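Local coordinates for protein delta-1-pyrroline-5-carboxylate dehydrogenase, mitochondrial (Mus musculus, PDB 4E3X) that catalyses the NAD(+)-dependent oxidation of glutamic gamma-semialdehyde to L-glutamate, the second step of mitochondrial proline degradation, at residues B[62-67]-B[238-243]; B[75-80]-B[94-99]. All coordinates share one frame; numbering follows the deposited sequence.

Interaction 1 (B[62-67]-B[238-243])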
loop_
_atom_site.group_PDB
_atom_site.type_symbol
_atom_site.label_atom_id
_atom_site.label_comp_id
_atom_site.label_asym_id
_atom_site.label_seq_id
_atom_site.Cartn_x
_atom_site.Cartn_y
_atom_site.Cartn_z
ATOM N N GLU B 62 7.733 -33.062 19.777
ATOM C CA GLU B 62 6.605 -33.207 18.857
ATOM C C GLU B 62 7.089 -33.341 17.423
ATOM O O GLU B 62 7.880 -32.525 16.968
ATOM C CB GLU B 62 5.650 -32.012 18.948
ATOM C CG GLU B 62 4.392 -32.232 18.121
ATOM C CD GLU B 62 3.417 -31.072 18.149
ATOM O OE1 GLU B 62 3.755 -30.007 18.696
ATOM O OE2 GLU B 62 2.302 -31.221 17.602
ATOM N N ALA B 63 6.596 -34.355 16.714
ATOM C CA ALA B 63 6.875 -34.504 15.287
ATOM C C ALA B 63 5.839 -33.699 14.507
ATOM O O ALA B 63 4.659 -34.070 14.446
ATOM C CB ALA B 63 6.845 -35.973 14.879
ATOM N N ILE B 64 6.284 -32.586 13.928
ATOM C CA ILE B 64 5.387 -31.620 13.306
ATOM C C ILE B 64 5.502 -31.733 11.787
ATOM O O ILE B 64 6.556 -31.453 11.228
ATOM C CB ILE B 64 5.752 -30.180 13.751
ATOM C CG1 ILE B 64 5.548 -30.034 15.263
ATOM C CG2 ILE B 64 4.948 -29.139 12.979
ATOM C CD1 ILE B 64 5.973 -28.690 15.816
ATOM N N PRO B 65 4.416 -32.146 11.111
ATOM C CA PRO B 65 4.467 -32.305 9.655
ATOM C C PRO B 65 4.228 -30.979 8.939
ATOM O O PRO B 65 3.791 -30.005 9.555
ATOM C CB PRO B 65 3.285 -33.234 9.382
ATOM C CG PRO B 65 2.268 -32.768 10.393
ATOM C CD PRO B 65 3.078 -32.456 11.648
ATOM N N CYS B 66 4.511 -30.948 7.644
ATOM C CA CYS B 66 3.913 -29.924 6.802
ATOM C C CYS B 66 2.428 -30.270 6.669
ATOM O O CYS B 66 2.049 -31.451 6.725
ATOM C CB CYS B 66 4.560 -29.909 5.424
ATOM S SG CYS B 66 6.272 -29.359 5.418
ATOM N N VAL B 67 1.582 -29.260 6.517
ATOM C CA VAL B 67 0.155 -29.511 6.335
ATOM C C VAL B 67 -0.320 -28.810 5.072
ATOM O O VAL B 67 -0.248 -27.583 4.958
ATOM C CB VAL B 67 -0.706 -29.064 7.544
ATOM C CG1 VAL B 67 -2.169 -29.429 7.304
ATOM C CG2 VAL B 67 -0.205 -29.705 8.830
ATOM N N ALA B 238 10.784 -21.214 16.158
ATOM C CA ALA B 238 9.502 -21.037 16.845
ATOM C C ALA B 238 8.481 -22.066 16.368
ATOM O O ALA B 238 7.276 -21.835 16.454
ATOM C CB ALA B 238 8.957 -19.625 16.633
ATOM N N MET B 239 8.961 -23.203 15.866
ATOM C CA MET B 239 8.063 -24.163 15.222
ATOM C C MET B 239 6.974 -24.722 16.147
ATOM O O MET B 239 5.805 -24.828 15.749
ATOM C CB MET B 239 8.879 -25.293 14.600
ATOM C CG MET B 239 8.104 -26.169 13.632
ATOM S SD MET B 239 7.474 -25.233 12.228
ATOM C CE MET B 239 8.945 -24.426 11.654
ATOM N N LEU B 240 7.370 -25.106 17.355
ATOM C CA LEU B 240 6.455 -25.723 18.306
ATOM C C LEU B 240 5.238 -24.829 18.583
ATOM O O LEU B 240 4.090 -25.263 18.446
ATOM C CB LEU B 240 7.208 -26.027 19.602
ATOM C CG LEU B 240 6.450 -26.807 20.675
ATOM C CD1 LEU B 240 6.216 -28.257 20.246
ATOM C CD2 LEU B 240 7.211 -26.738 22.004
ATOM N N ALA B 241 5.478 -23.570 18.945
ATOM C CA ALA B 241 4.369 -22.662 19.195
ATOM C C ALA B 241 3.613 -22.292 17.921
ATOM O O ALA B 241 2.392 -22.123 17.949
ATOM C CB ALA B 241 4.843 -21.405 19.914
ATOM N N SER B 242 4.327 -22.169 16.802
ATOM C CA SER B 242 3.670 -21.806 15.549
ATOM C C SER B 242 2.670 -22.869 15.114
ATOM O O SER B 242 1.565 -22.547 14.667
ATOM C CB SER B 242 4.694 -21.573 14.439
ATOM O OG SER B 242 5.513 -20.464 14.748
ATOM N N TYR B 243 3.056 -24.138 15.228
ATOM C CA TYR B 243 2.137 -25.217 14.877
ATOM C C TYR B 243 0.941 -25.256 15.828
ATOM O O TYR B 243 -0.175 -25.576 15.412
ATOM C CB TYR B 243 2.863 -26.563 14.862
ATOM C CG TYR B 243 2.052 -27.689 14.269
ATOM C CD1 TYR B 243 1.819 -28.862 14.979
ATOM C CD2 TYR B 243 1.532 -27.591 12.983
ATOM C CE1 TYR B 243 1.081 -29.906 14.422
ATOM C CE2 TYR B 243 0.793 -28.620 12.426
ATOM C CZ TYR B 243 0.576 -29.772 13.138
ATOM O OH TYR B 243 -0.159 -30.778 12.546
HETATM O O HOH W 1 2.525 -27.631 18.802
#
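Ile64 sets its CG2 methyl over one face of the Tyr243 ring, a CH-pi contact with CG2 3.7 Å from the ring centroid and displaced toward CG, from which it lies 3.5 Å. Its other branch runs past the ring: CG1 stands anti to the carbonyl carbon (chi1 -63°), which carries CD1 to the helix backbone, 3.9 Å from Met239 O and close to Met239 CG. At the ring's edge Glu62 puts one carboxylate oxygen in the ring plane, OE2 3.6 Å from Tyr243 CD1, while the carboxylate as a whole is turned 59° against the ring. Val67 CG2 meets the edge at CE2, and Pro65 CD lies 3.8 Å from the hydroxyl oxygen OH. These contacts seat the first turn of helix 239-251, a helix packed on the parallel sheet of the aldehyde dehydrogenase NAD(+)-binding domain, against strand 62-68. Direct hydrogen bonds are absent between the two segments; a water instead donates to Glu62 OE1 and to Leu240 O. Glu62 also touches Leu240 CD1 through OE1 (3.4 Å). Further out, Phe261 meets the Tyr243 ring, and Gln81 OE1 is hydrogen-bonded to Leu240 N. Ala238 is the N-cap residue, and its carbonyl oxygen accepts from both Ser242 N and Ser242 OG.

Interaction 2 (B[75-80]-B[94-99])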
loop_
_atom_site.group_PDB
_atom_site.type_symbol
_atom_site.label_atom_id
_atom_site.label_comp_id
_atom_site.label_asym_id
_atom_site.label_seq_id
_atom_site.Cartn_x
_atom_site.Cartn_y
_atom_site.Cartn_z
ATOM N N THR B 75 8.868 -34.864 4.422
ATOM C CA THR B 75 9.947 -35.009 3.451
ATOM C C THR B 75 11.165 -35.584 4.162
ATOM O O THR B 75 11.149 -35.786 5.379
ATOM C CB THR B 75 10.390 -33.666 2.848
ATOM O OG1 THR B 75 11.054 -32.904 3.866
ATOM C CG2 THR B 75 9.212 -32.883 2.260
ATOM N N SER B 76 12.224 -35.826 3.396
ATOM C CA SER B 76 13.475 -36.354 3.936
ATOM C C SER B 76 14.300 -35.306 4.680
ATOM O O SER B 76 15.276 -35.649 5.356
ATOM C CB SER B 76 14.336 -36.914 2.803
ATOM O OG SER B 76 14.765 -35.856 1.950
ATOM N N ASP B 77 13.939 -34.035 4.540
ATOM C CA ASP B 77 14.751 -32.973 5.117
ATOM C C ASP B 77 14.309 -32.701 6.548
ATOM O O ASP B 77 13.621 -31.720 6.837
ATOM C CB ASP B 77 14.683 -31.693 4.283
ATOM C CG ASP B 77 15.824 -30.739 4.591
ATOM O OD1 ASP B 77 16.506 -30.945 5.614
ATOM O OD2 ASP B 77 16.038 -29.779 3.821
ATOM N N ILE B 78 14.736 -33.580 7.448
ATOM C CA ILE B 78 14.344 -33.524 8.845
ATOM C C ILE B 78 15.138 -32.457 9.589
ATOM O O ILE B 78 16.355 -32.357 9.434
ATOM C CB ILE B 78 14.569 -34.899 9.505
ATOM C CG1 ILE B 78 13.704 -35.962 8.815
ATOM C CG2 ILE B 78 14.272 -34.844 11.005
ATOM C CD1 ILE B 78 12.212 -35.709 8.941
ATOM N N GLN B 79 14.437 -31.665 10.401
ATOM C CA GLN B 79 15.041 -30.582 11.165
ATOM C C GLN B 79 14.566 -30.667 12.612
ATOM O O GLN B 79 13.506 -31.231 12.886
ATOM C CB GLN B 79 14.622 -29.231 10.571
ATOM C CG GLN B 79 15.020 -29.019 9.115
ATOM C CD GLN B 79 16.504 -28.762 8.950
ATOM O OE1 GLN B 79 17.136 -28.150 9.810
ATOM N NE2 GLN B 79 17.070 -29.229 7.840
ATOM N N TYR B 80 15.349 -30.115 13.533
ATOM C CA TYR B 80 14.946 -30.078 14.934
ATOM C C TYR B 80 14.955 -28.665 15.473
ATOM O O TYR B 80 15.832 -27.869 15.139
ATOM C CB TYR B 80 15.867 -30.929 15.803
ATOM C CG TYR B 80 15.779 -32.396 15.499
ATOM C CD1 TYR B 80 16.660 -32.988 14.610
ATOM C CD2 TYR B 80 14.801 -33.190 16.085
ATOM C CE1 TYR B 80 16.580 -34.341 14.318
ATOM C CE2 TYR B 80 14.718 -34.543 15.809
ATOM C CZ TYR B 80 15.603 -35.111 14.922
ATOM O OH TYR B 80 15.509 -36.456 14.641
ATOM N N PHE B 94 10.703 -31.579 12.760
ATOM C CA PHE B 94 9.852 -31.145 11.661
ATOM C C PHE B 94 10.595 -31.396 10.365
ATOM O O PHE B 94 11.645 -32.028 10.373
ATOM C CB PHE B 94 9.388 -29.681 11.845
ATOM C CG PHE B 94 10.495 -28.656 11.799
ATOM C CD1 PHE B 94 10.723 -27.927 10.642
ATOM C CD2 PHE B 94 11.271 -28.380 12.921
ATOM C CE1 PHE B 94 11.719 -26.967 10.588
ATOM C CE2 PHE B 94 12.278 -27.418 12.880
ATOM C CZ PHE B 94 12.497 -26.705 11.710
ATOM N N CYS B 95 10.047 -30.941 9.250
ATOM C CA CYS B 95 10.750 -31.106 7.991
ATOM C C CYS B 95 10.557 -29.905 7.089
ATOM O O CYS B 95 9.586 -29.162 7.207
ATOM C CB CYS B 95 10.314 -32.386 7.270
ATOM S SG CYS B 95 8.593 -32.404 6.723
ATOM N N TYR B 96 11.497 -29.723 6.177
ATOM C CA TYR B 96 11.384 -28.667 5.195
ATOM C C TYR B 96 10.608 -29.165 3.980
ATOM O O TYR B 96 10.966 -30.191 3.402
ATOM C CB TYR B 96 12.773 -28.239 4.729
ATOM C CG TYR B 96 13.571 -27.333 5.655
ATOM C CD1 TYR B 96 12.978 -26.611 6.687
ATOM C CD2 TYR B 96 14.933 -27.167 5.446
ATOM C CE1 TYR B 96 13.744 -25.755 7.491
ATOM C CE2 TYR B 96 15.690 -26.335 6.229
ATOM C CZ TYR B 96 15.102 -25.631 7.246
ATOM O OH TYR B 96 15.898 -24.799 8.007
ATOM N N ALA B 97 9.582 -28.422 3.573
ATOM C CA ALA B 97 8.853 -28.725 2.346
ATOM C C ALA B 97 9.827 -28.638 1.178
ATOM O O ALA B 97 10.629 -27.702 1.118
ATOM C CB ALA B 97 7.715 -27.739 2.154
ATOM N N ASP B 98 9.786 -29.616 0.275
ATOM C CA ASP B 98 10.567 -29.517 -0.957
ATOM C C ASP B 98 9.832 -28.640 -1.973
ATOM O O ASP B 98 8.690 -28.224 -1.741
ATOM C CB ASP B 98 10.965 -30.892 -1.540
ATOM C CG ASP B 98 9.792 -31.843 -1.711
ATOM O OD1 ASP B 98 8.633 -31.407 -1.684
ATOM O OD2 ASP B 98 10.042 -33.053 -1.888
ATOM N N LYS B 99 10.492 -28.324 -3.080
ATOM C CA LYS B 99 9.863 -27.464 -4.078
ATOM C C LYS B 99 8.579 -28.079 -4.638
ATOM O O LYS B 99 7.595 -27.382 -4.860
ATOM C CB LYS B 99 10.856 -27.073 -5.175
ATOM C CG LYS B 99 12.048 -26.328 -4.603
ATOM C CD LYS B 99 12.999 -25.775 -5.658
ATOM C CE LYS B 99 12.511 -24.459 -6.237
ATOM N NZ LYS B 99 13.428 -23.977 -7.309
#
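Gln79 packs on two aromatic rings of the partner segment, using a different part of its side chain for each. CB sits over a face of Phe94, 3.7 Å from the ring centroid and offset toward the rim, whereas CG lies almost exactly above the centre of the Tyr96 ring. A bend at chi2 (-74°) then lays the terminal amide along the same face of Tyr96, the two planes only 11° apart, with NE2 3.6 Å from CE2. Asp77 approaches that ring from its edge instead: OD2 is near the ring plane, 3.3 Å from Tyr96 CD2, and the carboxylate is turned 78° against the ring. The other oxygen, OD1, accepts from Gln79 NE2 at 2.9 Å, so one bond ties the edge group to the stacked amide. The backbones carrying these side chains belong to the 78-83/89-95 beta hairpin, whose strands pair antiparallel. Gln79 and Phe94 form a hydrogen-bonded pair, each N-H reaching the other's carbonyl oxygen, and Ile78 faces Cys95 in the adjoining non-hydrogen-bonded pair. Tyr96 N continues the pairing to Asp77 O. Thr75 extends the contact beyond Asp77: OG1 donates to Tyr96 O at 2.8 Å, from above the carbonyl plane, while accepting from Asp77 N in an ST turn. Thr75 N donates a hydrogen bond to Cys95 SG at 3.4 Å. Asp236 is hydrogen-bonded to the Tyr96 hydroxyl, so the ring is held at its far end as well. With its NE2 bonded to Asp77 and its amide lying over the ring, Gln79 has its rotation largely fixed, and the negative charge of Asp77 would be expected to be softened by the N-H it receives and the polarised C-H edge of Tyr96.

In the fold
The centres of the two contacts lie about 11 Å apart, and interaction 2 is nested along the chain inside the long loop closed by interaction 1. They share a four-stranded mixed sheet, in which strand 62-68 runs parallel to 89-95 and 89-95 pairs antiparallel with the edge strand 78-83. Interaction 2 therefore joins that edge strand to its neighbour, while interaction 1 seats the sheet on helix 239-251. Phe94 lies at the junction, packing on both Ile64 and Met239, and Cys66 meets Cys95 and Ala97. Lys233, an NAD(+)-binding residue, has its side chain about 7 Å from that of Met239 and about 6 Å from that of Tyr96, so both contacts border the cofactor-binding region.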